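Local coordinates for Beta/gamma crystallin domain-containing protein 1 (Homo sapiens, PDB 3CW3) that may act as a suppressor of malignant melanoma through interactions with the cytoskeleton, this chain being one of its beta/gamma-crystallin Greek key domains, at residues Lys2-Ser7 and Lys37-Cys42; Ser31-Ile36 and Glu62-Gly67; Ile44-Pro49 and Ile89-His94. One frame throughout, in Å; residues are numbered along the deposited sequence.

Contact 1: Lys2-Ser7 and Lys37-Cys42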
ATOM      1  N   LYS A   2       6.472  -5.725 -11.158  1.00 17.27           N
ATOM      2  CA  LYS A   2       5.721  -6.633 -10.307  1.00 16.16           C
ATOM      3  C   LYS A   2       5.846  -6.215  -8.847  1.00 15.96           C
ATOM      4  O   LYS A   2       6.948  -5.971  -8.355  1.00 15.81           O
ATOM      5  CB  LYS A   2       6.223  -8.080 -10.448  1.00 17.53           C
ATOM      6  CG  LYS A   2       5.507  -9.047  -9.499  1.00 18.56           C
ATOM      7  CD  LYS A   2       5.763 -10.523  -9.812  1.00 21.96           C
ATOM      8  CE  LYS A   2       7.116 -10.999  -9.308  1.00 21.40           C
ATOM      9  NZ  LYS A   2       7.325 -12.457  -9.576  1.00 21.52           N
ATOM     10  N   VAL A   3       4.712  -6.111  -8.168  1.00 15.37           N
ATOM     11  CA  VAL A   3       4.709  -5.770  -6.750  1.00 14.35           C
ATOM     12  C   VAL A   3       3.827  -6.806  -6.066  1.00 16.05           C
ATOM     13  O   VAL A   3       2.735  -7.114  -6.547  1.00 14.04           O
ATOM     14  CB  VAL A   3       4.159  -4.333  -6.481  1.00 14.78           C
ATOM     15  CG1 VAL A   3       2.754  -4.176  -7.033  1.00 13.49           C
ATOM     16  CG2 VAL A   3       4.162  -4.057  -4.982  1.00 13.44           C
ATOM     17  N   VAL A   4       4.320  -7.382  -4.975  1.00 15.28           N
ATOM     18  CA  VAL A   4       3.550  -8.383  -4.253  1.00 16.77           C
ATOM     19  C   VAL A   4       3.219  -7.843  -2.876  1.00 18.11           C
ATOM     20  O   VAL A   4       4.020  -7.125  -2.266  1.00 18.11           O
ATOM     21  CB  VAL A   4       4.318  -9.730  -4.116  1.00 17.71           C
ATOM     22  CG1 VAL A   4       4.719 -10.240  -5.496  1.00 19.09           C
ATOM     23  CG2 VAL A   4       5.541  -9.562  -3.232  1.00 19.53           C
ATOM     24  N   ILE A   5       2.032  -8.188  -2.396  1.00 16.29           N
ATOM     25  CA  ILE A   5       1.570  -7.728  -1.102  1.00 15.38           C
ATOM     26  C   ILE A   5       1.253  -8.891  -0.176  1.00 17.40           C
ATOM     27  O   ILE A   5       0.391  -9.723  -0.476  1.00 15.31           O
ATOM     28  CB  ILE A   5       0.296  -6.862  -1.255  1.00 15.60           C
ATOM     29  CG1 ILE A   5       0.600  -5.649  -2.139  1.00 14.26           C
ATOM     30  CG2 ILE A   5      -0.224  -6.438   0.113  1.00 14.19           C
ATOM     31  CD1 ILE A   5      -0.612  -4.815  -2.489  1.00 17.89           C
ATOM     32  N   TYR A   6       1.964  -8.954   0.943  1.00 17.70           N
ATOM     33  CA  TYR A   6       1.712  -9.991   1.932  1.00 20.68           C
ATOM     34  C   TYR A   6       0.738  -9.390   2.933  1.00 23.21           C
ATOM     35  O   TYR A   6       1.101  -8.524   3.729  1.00 20.01           O
ATOM     36  CB  TYR A   6       3.003 -10.400   2.637  1.00 18.51           C
ATOM     37  CG  TYR A   6       4.019 -11.009   1.706  1.00 20.47           C
ATOM     38  CD1 TYR A   6       5.037 -10.237   1.146  1.00 20.91           C
ATOM     39  CD2 TYR A   6       3.948 -12.356   1.362  1.00 21.18           C
ATOM     40  CE1 TYR A   6       5.962 -10.797   0.265  1.00 21.46           C
ATOM     41  CE2 TYR A   6       4.863 -12.923   0.482  1.00 22.52           C
ATOM     42  CZ  TYR A   6       5.864 -12.141  -0.062  1.00 21.53           C
ATOM     43  OH  TYR A   6       6.765 -12.707  -0.934  1.00 25.82           O
ATOM     44  N   SER A   7      -0.508  -9.844   2.865  1.00 28.26           N
ATOM     45  CA  SER A   7      -1.572  -9.361   3.738  1.00 34.97           C
ATOM     46  C   SER A   7      -1.325  -9.730   5.193  1.00 38.45           C
ATOM     47  O   SER A   7      -1.495  -8.908   6.093  1.00 41.12           O
ATOM     48  CB  SER A   7      -2.910  -9.950   3.289  1.00 35.24           C
ATOM     49  OG  SER A   7      -3.054  -9.849   1.881  1.00 39.40           O
ATOM     50  N   LYS A  37       6.140  -5.537  -1.316  1.00 14.55           N
ATOM     51  CA  LYS A  37       7.439  -5.837  -1.889  1.00 13.56           C
ATOM     52  C   LYS A  37       7.480  -5.570  -3.387  1.00 14.48           C
ATOM     53  O   LYS A  37       6.941  -6.347  -4.183  1.00 12.10           O
ATOM     54  CB  LYS A  37       7.807  -7.301  -1.615  1.00 15.22           C
ATOM     55  CG  LYS A  37       9.178  -7.707  -2.148  1.00 18.19           C
ATOM     56  CD  LYS A  37       9.514  -9.150  -1.783  1.00 22.52           C
ATOM     57  CE  LYS A  37      10.858  -9.570  -2.363  1.00 22.02           C
ATOM     58  NZ  LYS A  37      11.965  -8.722  -1.846  1.00 24.39           N
ATOM     59  N   VAL A  38       8.098  -4.459  -3.773  1.00 11.50           N
ATOM     60  CA  VAL A  38       8.228  -4.153  -5.188  1.00 12.77           C
ATOM     61  C   VAL A  38       9.415  -4.991  -5.646  1.00 14.62           C
ATOM     62  O   VAL A  38      10.560  -4.722  -5.275  1.00 14.21           O
ATOM     63  CB  VAL A  38       8.513  -2.648  -5.442  1.00 13.55           C
ATOM     64  CG1 VAL A  38       8.877  -2.424  -6.908  1.00 11.88           C
ATOM     65  CG2 VAL A  38       7.283  -1.818  -5.094  1.00 11.26           C
ATOM     66  N   VAL A  39       9.121  -6.021  -6.430  1.00 14.44           N
ATOM     67  CA  VAL A  39      10.136  -6.930  -6.944  1.00 16.57           C
ATOM     68  C   VAL A  39      10.902  -6.276  -8.084  1.00 16.45           C
ATOM     69  O   VAL A  39      12.117  -6.433  -8.209  1.00 17.62           O
ATOM     70  CB  VAL A  39       9.483  -8.234  -7.445  1.00 16.88           C
ATOM     71  CG1 VAL A  39      10.534  -9.168  -7.982  1.00 18.49           C
ATOM     72  CG2 VAL A  39       8.712  -8.894  -6.309  1.00 20.55           C
ATOM     73  N   ARG A  40      10.177  -5.551  -8.926  1.00 15.64           N
ATOM     74  CA  ARG A  40      10.784  -4.848 -10.042  1.00 16.74           C
ATOM     75  C   ARG A  40       9.828  -3.784 -10.556  1.00 16.66           C
ATOM     76  O   ARG A  40       8.605  -3.897 -10.398  1.00 15.38           O
ATOM     77  CB  ARG A  40      11.152  -5.824 -11.166  1.00 18.22           C
ATOM     78  CG  ARG A  40      10.026  -6.732 -11.596  1.00 19.72           C
ATOM     79  CD  ARG A  40      10.440  -7.633 -12.752  1.00 20.75           C
ATOM     80  NE  ARG A  40       9.317  -8.456 -13.184  1.00 19.85           N
ATOM     81  CZ  ARG A  40       9.005  -9.638 -12.663  1.00 21.15           C
ATOM     82  NH1 ARG A  40       9.745 -10.161 -11.691  1.00 21.29           N
ATOM     83  NH2 ARG A  40       7.930 -10.283 -13.097  1.00 22.64           N
ATOM     84  N   GLY A  41      10.396  -2.742 -11.149  1.00 15.59           N
ATOM     85  CA  GLY A  41       9.587  -1.663 -11.684  1.00 16.84           C
ATOM     86  C   GLY A  41       9.306  -0.582 -10.660  1.00 17.16           C
ATOM     87  O   GLY A  41       9.938  -0.526  -9.600  1.00 17.47           O
ATOM     88  N   CYS A  42       8.358   0.287 -10.992  1.00 17.03           N
ATOM     89  CA  CYS A  42       7.965   1.379 -10.117  1.00 16.68           C
ATOM     90  C   CYS A  42       6.453   1.357  -9.991  1.00 16.43           C
ATOM     91  O   CYS A  42       5.743   1.011 -10.938  1.00 16.99           O
ATOM     92  CB  CYS A  42       8.432   2.718 -10.692  1.00 17.41           C
ATOM     93  SG  CYS A  42      10.232   2.821 -10.899  1.00 22.77           S
TER

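Contact 2: Ser31-Ile36 and Glu62-Gly67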
ATOM      1  N   SER A  31      -4.680  -6.198   6.206  1.00 19.56           N
ATOM      2  CA  SER A  31      -4.389  -6.284   7.639  1.00 20.10           C
ATOM      3  C   SER A  31      -3.821  -4.949   8.114  1.00 20.03           C
ATOM      4  O   SER A  31      -3.467  -4.100   7.299  1.00 20.64           O
ATOM      5  CB  SER A  31      -3.366  -7.394   7.916  1.00 21.25           C
ATOM      6  OG  SER A  31      -3.861  -8.667   7.527  1.00 27.44           O
ATOM      7  N   PRO A  32      -3.726  -4.749   9.441  1.00 19.82           N
ATOM      8  CA  PRO A  32      -3.187  -3.494   9.990  1.00 18.51           C
ATOM      9  C   PRO A  32      -1.732  -3.277   9.588  1.00 18.98           C
ATOM     10  O   PRO A  32      -1.260  -2.141   9.483  1.00 19.09           O
ATOM     11  CB  PRO A  32      -3.346  -3.681  11.495  1.00 19.69           C
ATOM     12  CG  PRO A  32      -4.571  -4.555  11.597  1.00 19.55           C
ATOM     13  CD  PRO A  32      -4.316  -5.575  10.511  1.00 19.02           C
ATOM     14  N   VAL A  33      -1.024  -4.378   9.375  1.00 17.95           N
ATOM     15  CA  VAL A  33       0.372  -4.321   8.977  1.00 19.71           C
ATOM     16  C   VAL A  33       0.596  -5.263   7.800  1.00 19.15           C
ATOM     17  O   VAL A  33       0.390  -6.473   7.909  1.00 19.45           O
ATOM     18  CB  VAL A  33       1.305  -4.736  10.137  1.00 19.71           C
ATOM     19  CG1 VAL A  33       2.760  -4.665   9.686  1.00 20.58           C
ATOM     20  CG2 VAL A  33       1.070  -3.833  11.339  1.00 19.81           C
ATOM     21  N   ILE A  34       1.013  -4.701   6.673  1.00 18.24           N
ATOM     22  CA  ILE A  34       1.261  -5.499   5.484  1.00 17.30           C
ATOM     23  C   ILE A  34       2.653  -5.204   4.951  1.00 17.65           C
ATOM     24  O   ILE A  34       3.234  -4.153   5.231  1.00 17.42           O
ATOM     25  CB  ILE A  34       0.229  -5.193   4.372  1.00 17.37           C
ATOM     26  CG1 ILE A  34       0.316  -3.717   3.973  1.00 17.30           C
ATOM     27  CG2 ILE A  34      -1.178  -5.533   4.854  1.00 16.48           C
ATOM     28  CD1 ILE A  34      -0.627  -3.326   2.853  1.00 18.48           C
ATOM     29  N   LEU A  35       3.193  -6.148   4.195  1.00 16.95           N
ATOM     30  CA  LEU A  35       4.507  -5.972   3.605  1.00 17.33           C
ATOM     31  C   LEU A  35       4.320  -5.812   2.103  1.00 17.27           C
ATOM     32  O   LEU A  35       3.802  -6.710   1.437  1.00 17.93           O
ATOM     33  CB  LEU A  35       5.392  -7.187   3.894  1.00 20.78           C
ATOM     34  CG  LEU A  35       6.813  -7.132   3.325  1.00 22.32           C
ATOM     35  CD1 LEU A  35       7.588  -5.992   3.979  1.00 24.05           C
ATOM     36  CD2 LEU A  35       7.507  -8.466   3.570  1.00 25.27           C
ATOM     37  N   ILE A  36       4.708  -4.652   1.587  1.00 15.09           N
ATOM     38  CA  ILE A  36       4.614  -4.366   0.163  1.00 15.79           C
ATOM     39  C   ILE A  36       6.012  -4.602  -0.384  1.00 15.97           C
ATOM     40  O   ILE A  36       6.965  -3.946   0.040  1.00 16.94           O
ATOM     41  CB  ILE A  36       4.247  -2.890  -0.119  1.00 16.10           C
ATOM     42  CG1 ILE A  36       2.926  -2.514   0.563  1.00 17.28           C
ATOM     43  CG2 ILE A  36       4.169  -2.664  -1.622  1.00 18.47           C
ATOM     44  CD1 ILE A  36       1.726  -3.326   0.118  1.00 19.29           C
ATOM     45  N   GLU A  62      11.325  -3.234  -0.187  1.00 19.18           N
ATOM     46  CA  GLU A  62      10.261  -3.645   0.722  1.00 21.21           C
ATOM     47  C   GLU A  62       9.835  -2.540   1.667  1.00 21.99           C
ATOM     48  O   GLU A  62      10.666  -1.783   2.175  1.00 22.77           O
ATOM     49  CB  GLU A  62      10.705  -4.850   1.547  1.00 22.81           C
ATOM     50  CG  GLU A  62      10.566  -6.178   0.844  1.00 26.06           C
ATOM     51  CD  GLU A  62      11.191  -7.311   1.634  1.00 30.06           C
ATOM     52  OE1 GLU A  62      11.121  -7.275   2.883  1.00 28.23           O
ATOM     53  OE2 GLU A  62      11.744  -8.240   1.003  1.00 30.94           O
ATOM     54  N   LEU A  63       8.531  -2.457   1.903  1.00 20.83           N
ATOM     55  CA  LEU A  63       7.983  -1.456   2.806  1.00 19.31           C
ATOM     56  C   LEU A  63       6.889  -2.074   3.659  1.00 18.96           C
ATOM     57  O   LEU A  63       5.905  -2.605   3.143  1.00 17.53           O
ATOM     58  CB  LEU A  63       7.403  -0.276   2.021  1.00 18.54           C
ATOM     59  CG  LEU A  63       6.728   0.819   2.863  1.00 18.10           C
ATOM     60  CD1 LEU A  63       7.750   1.511   3.750  1.00 16.05           C
ATOM     61  CD2 LEU A  63       6.073   1.828   1.943  1.00 17.52           C
ATOM     62  N   GLU A  64       7.069  -2.022   4.972  1.00 18.98           N
ATOM     63  CA  GLU A  64       6.059  -2.551   5.870  1.00 21.66           C
ATOM     64  C   GLU A  64       5.070  -1.411   6.047  1.00 22.37           C
ATOM     65  O   GLU A  64       5.352  -0.436   6.744  1.00 24.93           O
ATOM     66  CB  GLU A  64       6.677  -2.940   7.213  1.00 22.95           C
ATOM     67  CG  GLU A  64       5.690  -3.556   8.185  1.00 28.81           C
ATOM     68  CD  GLU A  64       6.368  -4.116   9.421  1.00 33.21           C
ATOM     69  OE1 GLU A  64       7.153  -5.080   9.287  1.00 33.89           O
ATOM     70  OE2 GLU A  64       6.119  -3.590  10.526  1.00 36.40           O
ATOM     71  N   LEU A  65       3.921  -1.523   5.391  1.00 21.64           N
ATOM     72  CA  LEU A  65       2.907  -0.482   5.460  1.00 21.73           C
ATOM     73  C   LEU A  65       1.921  -0.695   6.593  1.00 21.35           C
ATOM     74  O   LEU A  65       1.513  -1.820   6.880  1.00 21.32           O
ATOM     75  CB  LEU A  65       2.135  -0.396   4.141  1.00 21.70           C
ATOM     76  CG  LEU A  65       2.073   0.979   3.472  1.00 23.63           C
ATOM     77  CD1 LEU A  65       1.000   0.961   2.401  1.00 20.17           C
ATOM     78  CD2 LEU A  65       1.777   2.054   4.497  1.00 22.87           C
ATOM     79  N   SER A  66       1.534   0.409   7.219  1.00 21.08           N
ATOM     80  CA  SER A  66       0.591   0.397   8.327  1.00 19.90           C
ATOM     81  C   SER A  66       0.140   1.834   8.566  1.00 20.98           C
ATOM     82  O   SER A  66       0.618   2.764   7.906  1.00 20.28           O
ATOM     83  CB  SER A  66       1.270  -0.123   9.593  1.00 20.92           C
ATOM     84  OG  SER A  66       2.288   0.777  10.011  1.00 20.96           O
ATOM     85  N   GLY A  67      -0.778   2.007   9.512  1.00 18.67           N
ATOM     86  CA  GLY A  67      -1.258   3.333   9.847  1.00 16.68           C
ATOM     87  C   GLY A  67      -2.423   3.822   9.013  1.00 17.15           C
ATOM     88  O   GLY A  67      -3.013   3.067   8.235  1.00 15.96           O
TER
HETATM   89  O   HOH W   1      -2.061   0.116  10.673  1.00 19.95           O

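Contact 3: Ile44-Pro49 and Ile89-His94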
ATOM      1  N   ILE A  44       2.778   3.108  -7.690  1.00 14.27           N
ATOM      2  CA  ILE A  44       2.213   4.162  -6.866  1.00 13.77           C
ATOM      3  C   ILE A  44       0.987   3.601  -6.163  1.00 14.00           C
ATOM      4  O   ILE A  44       0.094   3.049  -6.809  1.00 13.64           O
ATOM      5  CB  ILE A  44       1.746   5.377  -7.687  1.00 14.66           C
ATOM      6  CG1 ILE A  44       2.894   5.931  -8.532  1.00 16.55           C
ATOM      7  CG2 ILE A  44       1.241   6.460  -6.733  1.00 14.43           C
ATOM      8  CD1 ILE A  44       2.440   6.960  -9.536  1.00 20.31           C
ATOM      9  N   LEU A  45       0.948   3.737  -4.843  1.00 12.81           N
ATOM     10  CA  LEU A  45      -0.197   3.271  -4.079  1.00 13.74           C
ATOM     11  C   LEU A  45      -1.052   4.507  -3.836  1.00 15.71           C
ATOM     12  O   LEU A  45      -0.545   5.532  -3.377  1.00 16.05           O
ATOM     13  CB  LEU A  45       0.240   2.680  -2.739  1.00 14.63           C
ATOM     14  CG  LEU A  45       1.281   1.560  -2.749  1.00 16.05           C
ATOM     15  CD1 LEU A  45       1.517   1.108  -1.317  1.00 16.15           C
ATOM     16  CD2 LEU A  45       0.800   0.393  -3.601  1.00 13.85           C
ATOM     17  N   TYR A  46      -2.334   4.425  -4.172  1.00 14.66           N
ATOM     18  CA  TYR A  46      -3.239   5.551  -3.972  1.00 15.57           C
ATOM     19  C   TYR A  46      -4.272   5.263  -2.894  1.00 15.41           C
ATOM     20  O   TYR A  46      -4.731   4.131  -2.732  1.00 16.58           O
ATOM     21  CB  TYR A  46      -3.970   5.905  -5.267  1.00 15.13           C
ATOM     22  CG  TYR A  46      -3.131   6.644  -6.285  1.00 16.28           C
ATOM     23  CD1 TYR A  46      -2.502   5.969  -7.329  1.00 14.08           C
ATOM     24  CD2 TYR A  46      -2.999   8.031  -6.224  1.00 16.83           C
ATOM     25  CE1 TYR A  46      -1.765   6.663  -8.299  1.00 16.10           C
ATOM     26  CE2 TYR A  46      -2.267   8.729  -7.180  1.00 16.10           C
ATOM     27  CZ  TYR A  46      -1.658   8.047  -8.214  1.00 16.85           C
ATOM     28  OH  TYR A  46      -0.969   8.755  -9.173  1.00 13.14           O
ATOM     29  N   GLU A  47      -4.643   6.309  -2.167  1.00 16.38           N
ATOM     30  CA  GLU A  47      -5.626   6.211  -1.102  1.00 15.59           C
ATOM     31  C   GLU A  47      -7.031   5.931  -1.639  1.00 14.79           C
ATOM     32  O   GLU A  47      -7.823   5.246  -0.995  1.00 14.92           O
ATOM     33  CB  GLU A  47      -5.628   7.514  -0.303  1.00 18.53           C
ATOM     34  CG  GLU A  47      -6.836   7.707   0.590  1.00 18.54           C
ATOM     35  CD  GLU A  47      -6.890   9.099   1.188  1.00 20.94           C
ATOM     36  OE1 GLU A  47      -6.525  10.068   0.484  1.00 20.45           O
ATOM     37  OE2 GLU A  47      -7.310   9.223   2.354  1.00 22.21           O
ATOM     38  N   GLN A  48      -7.333   6.456  -2.821  1.00 14.75           N
ATOM     39  CA  GLN A  48      -8.657   6.273  -3.405  1.00 18.02           C
ATOM     40  C   GLN A  48      -8.626   5.618  -4.778  1.00 17.61           C
ATOM     41  O   GLN A  48      -7.592   5.594  -5.440  1.00 16.86           O
ATOM     42  CB  GLN A  48      -9.361   7.628  -3.509  1.00 19.77           C
ATOM     43  CG  GLN A  48      -9.294   8.435  -2.222  1.00 26.52           C
ATOM     44  CD  GLN A  48     -10.095   9.714  -2.291  1.00 28.75           C
ATOM     45  OE1 GLN A  48      -9.958  10.497  -3.230  1.00 29.92           O
ATOM     46  NE2 GLN A  48     -10.934   9.938  -1.287  1.00 33.32           N
ATOM     47  N   PRO A  49      -9.772   5.068  -5.219  1.00 16.26           N
ATOM     48  CA  PRO A  49      -9.849   4.419  -6.529  1.00 16.25           C
ATOM     49  C   PRO A  49      -9.555   5.413  -7.649  1.00 14.77           C
ATOM     50  O   PRO A  49      -9.627   6.625  -7.454  1.00 13.97           O
ATOM     51  CB  PRO A  49     -11.289   3.911  -6.577  1.00 15.47           C
ATOM     52  CG  PRO A  49     -11.595   3.627  -5.141  1.00 16.57           C
ATOM     53  CD  PRO A  49     -11.011   4.847  -4.455  1.00 14.57           C
ATOM     54  N   ILE A  89      -6.145   0.207   0.491  1.00 15.40           N
ATOM     55  CA  ILE A  89      -5.524   0.785  -0.695  1.00 15.46           C
ATOM     56  C   ILE A  89      -6.630   1.046  -1.714  1.00 15.09           C
ATOM     57  O   ILE A  89      -7.426   0.152  -2.020  1.00 14.78           O
ATOM     58  CB  ILE A  89      -4.469  -0.176  -1.303  1.00 14.66           C
ATOM     59  CG1 ILE A  89      -3.359  -0.445  -0.285  1.00 16.81           C
ATOM     60  CG2 ILE A  89      -3.874   0.431  -2.566  1.00 15.55           C
ATOM     61  CD1 ILE A  89      -2.319  -1.447  -0.761  1.00 18.50           C
ATOM     62  N   GLY A  90      -6.685   2.273  -2.230  1.00 15.55           N
ATOM     63  CA  GLY A  90      -7.712   2.634  -3.195  1.00 14.30           C
ATOM     64  C   GLY A  90      -7.440   2.151  -4.608  1.00 14.43           C
ATOM     65  O   GLY A  90      -8.339   1.680  -5.302  1.00 15.27           O
ATOM     66  N   SER A  91      -6.197   2.281  -5.042  1.00 13.80           N
ATOM     67  CA  SER A  91      -5.809   1.854  -6.378  1.00 14.02           C
ATOM     68  C   SER A  91      -4.297   1.755  -6.452  1.00 13.35           C
ATOM     69  O   SER A  91      -3.585   2.370  -5.655  1.00 14.04           O
ATOM     70  CB  SER A  91      -6.342   2.838  -7.434  1.00 13.90           C
ATOM     71  OG  SER A  91      -6.050   4.185  -7.094  1.00 14.60           O
ATOM     72  N   ILE A  92      -3.816   0.961  -7.399  1.00 12.93           N
ATOM     73  CA  ILE A  92      -2.387   0.754  -7.579  1.00 12.14           C
ATOM     74  C   ILE A  92      -2.032   1.037  -9.032  1.00 13.60           C
ATOM     75  O   ILE A  92      -2.598   0.437  -9.953  1.00 13.60           O
ATOM     76  CB  ILE A  92      -1.999  -0.704  -7.206  1.00 12.68           C
ATOM     77  CG1 ILE A  92      -2.213  -0.916  -5.703  1.00 13.78           C
ATOM     78  CG2 ILE A  92      -0.568  -0.993  -7.614  1.00 10.94           C
ATOM     79  CD1 ILE A  92      -1.912  -2.331  -5.209  1.00 14.42           C
ATOM     80  N   ARG A  93      -1.104   1.969  -9.228  1.00 12.81           N
ATOM     81  CA  ARG A  93      -0.675   2.349 -10.564  1.00 12.75           C
ATOM     82  C   ARG A  93       0.657   1.705 -10.926  1.00 13.83           C
ATOM     83  O   ARG A  93       1.631   1.780 -10.175  1.00 13.20           O
ATOM     84  CB  ARG A  93      -0.554   3.872 -10.658  1.00 14.31           C
ATOM     85  CG  ARG A  93      -0.322   4.401 -12.071  1.00 14.33           C
ATOM     86  CD  ARG A  93      -1.633   4.518 -12.851  1.00 15.53           C
ATOM     87  NE  ARG A  93      -1.451   5.278 -14.088  1.00 16.54           N
ATOM     88  CZ  ARG A  93      -0.913   4.790 -15.203  1.00 15.67           C
ATOM     89  NH1 ARG A  93      -0.503   3.527 -15.258  1.00 13.01           N
ATOM     90  NH2 ARG A  93      -0.767   5.577 -16.264  1.00 15.79           N
ATOM     91  N   HIS A  94       0.681   1.075 -12.093  1.00 15.93           N
ATOM     92  CA  HIS A  94       1.865   0.408 -12.614  1.00 18.38           C
ATOM     93  C   HIS A  94       2.608   1.431 -13.470  1.00 20.68           C
ATOM     94  O   HIS A  94       2.185   1.749 -14.582  1.00 20.56           O
ATOM     95  CB  HIS A  94       1.425  -0.806 -13.445  1.00 20.17           C
ATOM     96  CG  HIS A  94       2.552  -1.573 -14.060  1.00 22.92           C
ATOM     97  ND1 HIS A  94       3.815  -1.619 -13.510  1.00 25.54           N
ATOM     98  CD2 HIS A  94       2.591  -2.366 -15.158  1.00 23.05           C
ATOM     99  CE1 HIS A  94       4.582  -2.407 -14.240  1.00 24.00           C
ATOM    100  NE2 HIS A  94       3.864  -2.873 -15.246  1.00 23.61           N
TER

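Contact 1: Lys2-Ser7 and Lys37-Cys42
Val3 and Val38 face each other as an antiparallel non-hydrogen-bonded pair, and their side chains make the buried, wholly apolar side of this contact. Val3 CG2 meets Val38 CG2 at 3.8 Å. With chi1 at 57°, CG1 of Val3 sits between N and the carbonyl carbon and CG2 is anti to N, which carries CG2 to the partner strand. Beta-branched valines suit this buried face: they fill space close to the backbone and favour extended chain.

The other face covers more area and is looser only at its charged, solvent-facing ends. Val4 CG2 rests on Lys37 CB at 3.6 Å, while the rest of the lysine leads away to a salt bridge with Glu62. At the strand ends the Arg40 guanidinium lies with one face over Lys2 CB, and Lys2 CE comes 3.6 Å from Arg40 NH1. Here the lysine's aliphatic carbons lie against the guanidinium. The charged ends, Lys2 NZ and Arg40 NH1, are only 3.9 Å apart, a pairing probably tolerable because this side is at least partly open to solvent.

A classic beta bulge interrupts the register between Lys2 and Val3. Val39 and Arg40 both face Lys2, whose O accepts a 2.9 Å bond from Val39 N and a weak one from Arg40 N. Beyond the bulge the register is regular: Val4 N binds Lys37 O, and Lys37 N lies 2.8 Å from Val4 O.

These are neighbouring strands of the first Greek key motif in the crystallin sandwich. Strand 2-6 sits between strands 16-18 and 33-40 in the four-stranded sheet, and Val3 and Val38 both pack on Trp43 of strand 42-46.

Contact 2: Ser31-Ile36 and Glu62-Gly67
Ile34 and Leu65, and then Ile36 and Leu63, form antiparallel hydrogen-bonded pairs between strands whose axes run at 156° and approach to 4.6 Å. Ile36 N gives Leu63 O a nearly straight bond of 2.8 Å, whereas the short bond from Leu65 N to Ile34 O is bent (134° at the hydrogen). Past the regular pairs, a water bridges the strands, donating to Pro32 O and accepting from Gly67 N. Strand 61-66 of the second Greek key here pairs with strand 33-40 of the first, the strand exchange characteristic of beta/gamma-crystallin domains.

On one face Ile34 and Leu65 run alongside each other, with Ile34 CG1 3.8 Å from Leu65 CB. Branched aliphatic residues suit this face, which turns toward Ile56 and Leu58 of strand 55-58. The other face mixes apolar and acidic groups. Val33 CG1, anti to the backbone N (chi1 180°), lies 3.5 Å from Glu64 CG and also meets the carboxylate, making this contact only partly apolar. Leu35 CD1 and CD2 both come 3.9 Å from Glu62 OE1, while OE2 pairs with Lys37.

The contact is therefore two-sided: apolar toward the other sheet, amphipathic toward the surface, where Glu62 reaches Lys37 and the exposed Glu64 probably reaches solvent.

Contact 3: Ile44-Pro49 and Ile89-His94
Tyr46 presents the edge of its ring to Arg93, whose CB lies near the ring plane, 3.8 Å from CE1. One ring face carries Ile44 CG2, from the same strand, 3.4 Å above the plane and offset toward the rim. The Tyr46 and Arg93 side chains run alongside one another with ring and guanidinium planes 26° apart, but the arginine bends at chi2 (82°) and its tip leads off to a salt bridge with Asp21. Tyrosine suits this partly exposed face, its flat ring packing on aliphatic carbons.

On the other face of the sheet Leu45 CD2 meets Ile92 CG1 at 3.9 Å, a wholly apolar pair suited to the buried side.

Gly90 and Ser91 both face Tyr46 in a classic beta bulge: Tyr46 O takes a 2.7 Å bond from Gly90 N and a weak one from Ser91 N. Glycine fits because a CB here would collide with Gln48 CA and Glu47 O, where the chain turns its corner. The buried Ser91 hydroxyl donates to Gln48 O at 2.7 Å and is also hydrogen-bonded to Phe51 N.

A small hydroxyl thus ties the corner after strand 42-46 to strand 91-95 and satisfies backbone groups that the turn takes out of sheet pairing, in keeping with the serine of crystallin Greek keys.

Contacts 1 and 2 share strand 33-40 and build the four-stranded sheet, while contact 3 belongs to the three-stranded one; together the sheets form the crystallin sandwich. Contacts 1 and 3 are partly buried; contact 2 is the most surface-exposed, though one of its faces packs against the other sheet. Aliphatic side chains join the sheets: Ile5 CD1 of contact 1 lies 3.9 Å from Ile92 CD1, and Leu65 CD1 of contact 2 lies 3.8 Å from Leu45 CD1 of contact 3. Outside, the Lys37-Glu62 salt bridge joins contacts 1 and 2. Classic bulges mark contacts 1 and 3; contact 2 has none, its pairing giving way at one end to a water bridge. Contact 3 alone adds a serine-to-backbone bond across its segments.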